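Local coordinates for protein glycerol dehydratase (Clostridium butyricum, PDB 1R9D) that binds glycerol and probably dehydrates it without vitamin B12, as a member of the glycyl-radical enzyme family, at residues A[699-711]-A[775-787]. Residues are numbered along the deposited sequence; the frame is centred on the assembly and turned at random.
Sequences TLFNQKFHPSALK and IQNDIIARTEHVM
Phe705 and His785 form a single parallel beta bridge, by which the C-terminal tail lies against 702-705, an outermost strand of a mixed sheet. His785 N donates to Lys704 O (2.8 Å) almost in line with its N-H, and His785 O accepts from His706 N (3.0 Å). One step back, a water spans the wider gap from Lys704 N to Thr783 O.

Lysine suits position 704 because its chain is long enough to reach the C-terminal end of helix 773-781. CG lies anti to the backbone N, and a bend at chi3 (67°) turns the ammonium onto the carbonyls there. Lys704 NZ bonds Ile779 O (3.0 Å) in the carbonyl plane, and Arg782 O (2.9 Å) from above it. Its charge would be favoured by the helix's carbonyl-rich end. Arg782 in turn presents a guanidinium face to Asn702 ND2, while its NH2 bonds Val761 O and Asn702 ND2 bonds Asp667.

Farther along, apolar Phe705 suits a place touching both Leu722 of helix 712-728 and Met787, whose SD makes an oblique Met-aromatic contact 3.8 Å from Phe705 CE2. Thr783 and His785 suit the tail because both reach one carboxylate: Asp676 OD1 bonds Thr783 OG1 and its OD2 bonds His785 NE2.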
# COMPACT_ATOMS: atom_id res chain seq x y z
N THR A 699 -4.96 16.66 30.58
CA THR A 699 -6.23 17.05 31.18
C THR A 699 -6.21 18.57 31.24
O THR A 699 -5.14 19.18 31.38
CB THR A 699 -6.42 16.47 32.60
OG1 THR A 699 -5.53 17.13 33.52
CG2 THR A 699 -6.13 14.98 32.61
N LEU A 700 -7.37 19.20 31.12
CA LEU A 700 -7.45 20.66 31.11
C LEU A 700 -8.32 21.23 32.23
O LEU A 700 -9.48 20.85 32.38
CB LEU A 700 -7.97 21.11 29.74
CG LEU A 700 -8.00 22.60 29.39
CD1 LEU A 700 -7.81 22.76 27.90
CD2 LEU A 700 -9.33 23.20 29.83
N PHE A 701 -7.76 22.16 32.98
CA PHE A 701 -8.47 22.79 34.09
C PHE A 701 -8.55 24.31 33.92
O PHE A 701 -7.54 24.99 33.91
CB PHE A 701 -7.75 22.41 35.40
CG PHE A 701 -8.38 22.96 36.65
CD1 PHE A 701 -9.74 23.26 36.70
CD2 PHE A 701 -7.62 23.15 37.80
CE1 PHE A 701 -10.33 23.74 37.88
CE2 PHE A 701 -8.20 23.63 38.98
CZ PHE A 701 -9.56 23.92 39.02
N ASN A 702 -9.78 24.82 33.78
CA ASN A 702 -10.03 26.25 33.61
C ASN A 702 -10.54 26.89 34.90
O ASN A 702 -11.40 26.32 35.58
CB ASN A 702 -11.13 26.51 32.57
CG ASN A 702 -10.60 26.71 31.17
OD1 ASN A 702 -9.59 27.38 30.95
ND2 ASN A 702 -11.32 26.16 30.19
N GLN A 703 -10.02 28.07 35.21
CA GLN A 703 -10.50 28.84 36.35
C GLN A 703 -10.59 30.29 35.89
O GLN A 703 -9.78 30.74 35.07
CB GLN A 703 -9.59 28.69 37.58
CG GLN A 703 -9.99 27.48 38.44
CD GLN A 703 -9.49 27.56 39.87
OE1 GLN A 703 -10.08 26.97 40.78
NE2 GLN A 703 -8.41 28.28 40.08
N LYS A 704 -11.60 31.00 36.37
CA LYS A 704 -11.82 32.39 35.99
C LYS A 704 -11.87 33.27 37.23
O LYS A 704 -12.61 32.99 38.16
CB LYS A 704 -13.13 32.53 35.21
CG LYS A 704 -13.42 33.94 34.72
CD LYS A 704 -14.62 33.99 33.79
CE LYS A 704 -15.91 33.65 34.50
NZ LYS A 704 -17.10 33.78 33.61
N PHE A 705 -11.07 34.33 37.22
CA PHE A 705 -11.02 35.24 38.36
C PHE A 705 -11.50 36.65 38.08
O PHE A 705 -11.32 37.18 36.97
CB PHE A 705 -9.59 35.35 38.91
CG PHE A 705 -9.19 34.20 39.78
CD1 PHE A 705 -8.50 33.11 39.27
CD2 PHE A 705 -9.54 34.20 41.13
CE1 PHE A 705 -8.16 32.03 40.08
CE2 PHE A 705 -9.21 33.13 41.95
CZ PHE A 705 -8.51 32.04 41.43
N HIS A 706 -12.10 37.26 39.09
CA HIS A 706 -12.53 38.64 38.98
C HIS A 706 -11.20 39.38 39.02
O HIS A 706 -10.30 39.00 39.78
CB HIS A 706 -13.41 39.01 40.18
CG HIS A 706 -13.90 40.42 40.16
ND1 HIS A 706 -13.16 41.48 40.64
CD2 HIS A 706 -15.05 40.96 39.68
CE1 HIS A 706 -13.82 42.60 40.46
NE2 HIS A 706 -14.98 42.32 39.88
N PRO A 707 -11.03 40.42 38.21
CA PRO A 707 -9.77 41.18 38.19
C PRO A 707 -9.19 41.62 39.54
O PRO A 707 -7.97 41.71 39.69
CB PRO A 707 -10.10 42.36 37.28
CG PRO A 707 -11.02 41.73 36.28
CD PRO A 707 -11.94 40.91 37.16
N SER A 708 -10.05 41.89 40.51
CA SER A 708 -9.59 42.32 41.82
C SER A 708 -8.71 41.27 42.52
O SER A 708 -7.85 41.62 43.32
CB SER A 708 -10.78 42.66 42.72
OG SER A 708 -11.60 41.52 42.94
N ALA A 709 -8.91 40.00 42.19
CA ALA A 709 -8.14 38.93 42.81
C ALA A 709 -6.65 38.95 42.45
O ALA A 709 -5.82 38.42 43.20
CB ALA A 709 -8.74 37.57 42.44
N LEU A 710 -6.30 39.55 41.32
CA LEU A 710 -4.91 39.62 40.88
C LEU A 710 -4.24 40.95 41.17
O LEU A 710 -3.06 41.14 40.87
CB LEU A 710 -4.82 39.34 39.38
CG LEU A 710 -4.83 37.88 38.89
CD1 LEU A 710 -3.52 37.22 39.26
CD2 LEU A 710 -6.02 37.13 39.48
N LYS A 711 -4.99 41.87 41.78
CA LYS A 711 -4.47 43.20 42.10
C LYS A 711 -3.31 43.21 43.10
O LYS A 711 -3.35 42.55 44.13
CB LYS A 711 -5.62 44.08 42.60
CG LYS A 711 -5.24 45.50 42.98
CD LYS A 711 -6.49 46.38 43.05
CE LYS A 711 -6.19 47.76 43.61
NZ LYS A 711 -5.94 47.72 45.08
N ILE A 775 -20.59 29.82 22.27
CA ILE A 775 -19.32 29.65 22.96
C ILE A 775 -19.05 30.87 23.83
O ILE A 775 -18.52 30.75 24.93
CB ILE A 775 -18.17 29.43 21.95
CG1 ILE A 775 -18.45 28.15 21.16
CG2 ILE A 775 -16.83 29.35 22.67
CD1 ILE A 775 -17.55 27.96 19.94
N GLN A 776 -19.41 32.05 23.33
CA GLN A 776 -19.22 33.27 24.10
C GLN A 776 -20.01 33.16 25.40
O GLN A 776 -19.50 33.48 26.48
CB GLN A 776 -19.71 34.50 23.34
CG GLN A 776 -18.97 34.82 22.06
CD GLN A 776 -19.47 36.11 21.45
OE1 GLN A 776 -20.66 36.43 21.55
NE2 GLN A 776 -18.58 36.86 20.80
N ASN A 777 -21.26 32.71 25.29
CA ASN A 777 -22.13 32.57 26.45
C ASN A 777 -21.64 31.51 27.44
O ASN A 777 -21.82 31.67 28.65
CB ASN A 777 -23.56 32.25 26.02
CG ASN A 777 -24.23 33.42 25.32
OD1 ASN A 777 -23.82 34.57 25.49
ND2 ASN A 777 -25.28 33.13 24.56
N ASP A 778 -21.04 30.44 26.94
CA ASP A 778 -20.55 29.40 27.83
C ASP A 778 -19.42 29.97 28.68
O ASP A 778 -19.34 29.70 29.88
CB ASP A 778 -20.04 28.19 27.02
CG ASP A 778 -19.66 27.01 27.91
OD1 ASP A 778 -18.54 26.48 27.76
OD2 ASP A 778 -20.49 26.61 28.75
N ILE A 779 -18.55 30.77 28.06
CA ILE A 779 -17.43 31.37 28.79
C ILE A 779 -17.92 32.39 29.82
O ILE A 779 -17.42 32.44 30.94
CB ILE A 779 -16.44 32.06 27.81
CG1 ILE A 779 -15.77 30.99 26.94
CG2 ILE A 779 -15.41 32.86 28.59
CD1 ILE A 779 -14.89 31.55 25.83
N ILE A 780 -18.89 33.20 29.43
CA ILE A 780 -19.43 34.21 30.34
C ILE A 780 -20.12 33.54 31.54
O ILE A 780 -20.07 34.06 32.66
CB ILE A 780 -20.46 35.12 29.60
CG1 ILE A 780 -19.72 35.98 28.57
CG2 ILE A 780 -21.20 36.00 30.59
CD1 ILE A 780 -20.64 36.71 27.60
N ALA A 781 -20.72 32.37 31.31
CA ALA A 781 -21.44 31.65 32.36
C ALA A 781 -20.55 30.89 33.35
O ALA A 781 -21.04 30.41 34.38
CB ALA A 781 -22.45 30.69 31.73
N ARG A 782 -19.27 30.79 33.06
CA ARG A 782 -18.36 30.09 33.95
C ARG A 782 -18.29 30.76 35.32
O ARG A 782 -18.48 31.97 35.44
CB ARG A 782 -16.96 30.04 33.35
CG ARG A 782 -16.87 29.14 32.13
CD ARG A 782 -15.50 29.25 31.48
NE ARG A 782 -15.44 28.45 30.26
CZ ARG A 782 -14.41 28.43 29.43
NH1 ARG A 782 -13.33 29.17 29.69
NH2 ARG A 782 -14.44 27.67 28.34
N THR A 783 -18.03 29.95 36.34
CA THR A 783 -17.92 30.47 37.70
C THR A 783 -16.82 31.51 37.79
O THR A 783 -15.74 31.33 37.23
CB THR A 783 -17.58 29.34 38.69
OG1 THR A 783 -18.55 28.30 38.60
CG2 THR A 783 -17.54 29.90 40.11
N GLU A 784 -17.09 32.61 38.48
CA GLU A 784 -16.10 33.65 38.67
C GLU A 784 -15.64 33.59 40.12
O GLU A 784 -16.45 33.76 41.03
CB GLU A 784 -16.69 35.03 38.37
CG GLU A 784 -15.78 36.18 38.77
CD GLU A 784 -16.40 37.54 38.50
OE1 GLU A 784 -16.43 37.97 37.33
OE2 GLU A 784 -16.87 38.18 39.47
N HIS A 785 -14.35 33.36 40.33
CA HIS A 785 -13.79 33.26 41.67
C HIS A 785 -13.08 34.51 42.17
O HIS A 785 -12.74 35.41 41.40
CB HIS A 785 -12.78 32.11 41.75
CG HIS A 785 -13.39 30.75 41.69
ND1 HIS A 785 -14.09 30.20 42.75
CD2 HIS A 785 -13.40 29.81 40.71
CE1 HIS A 785 -14.50 28.99 42.42
NE2 HIS A 785 -14.09 28.73 41.19
N VAL A 786 -12.87 34.53 43.48
CA VAL A 786 -12.11 35.58 44.15
C VAL A 786 -11.12 34.72 44.92
O VAL A 786 -11.37 33.53 45.12
CB VAL A 786 -12.97 36.42 45.12
CG1 VAL A 786 -13.84 37.39 44.32
CG2 VAL A 786 -13.84 35.52 45.98
N MET A 787 -10.00 35.29 45.32
CA MET A 787 -8.97 34.52 46.00
C MET A 787 -9.36 34.15 47.43
O MET A 787 -9.44 32.96 47.78
CB MET A 787 -7.66 35.31 45.99
CG MET A 787 -6.40 34.46 45.88
SD MET A 787 -6.28 33.47 44.37
CE MET A 787 -5.39 34.58 43.26
O HOH W 1 -13.77 29.46 37.16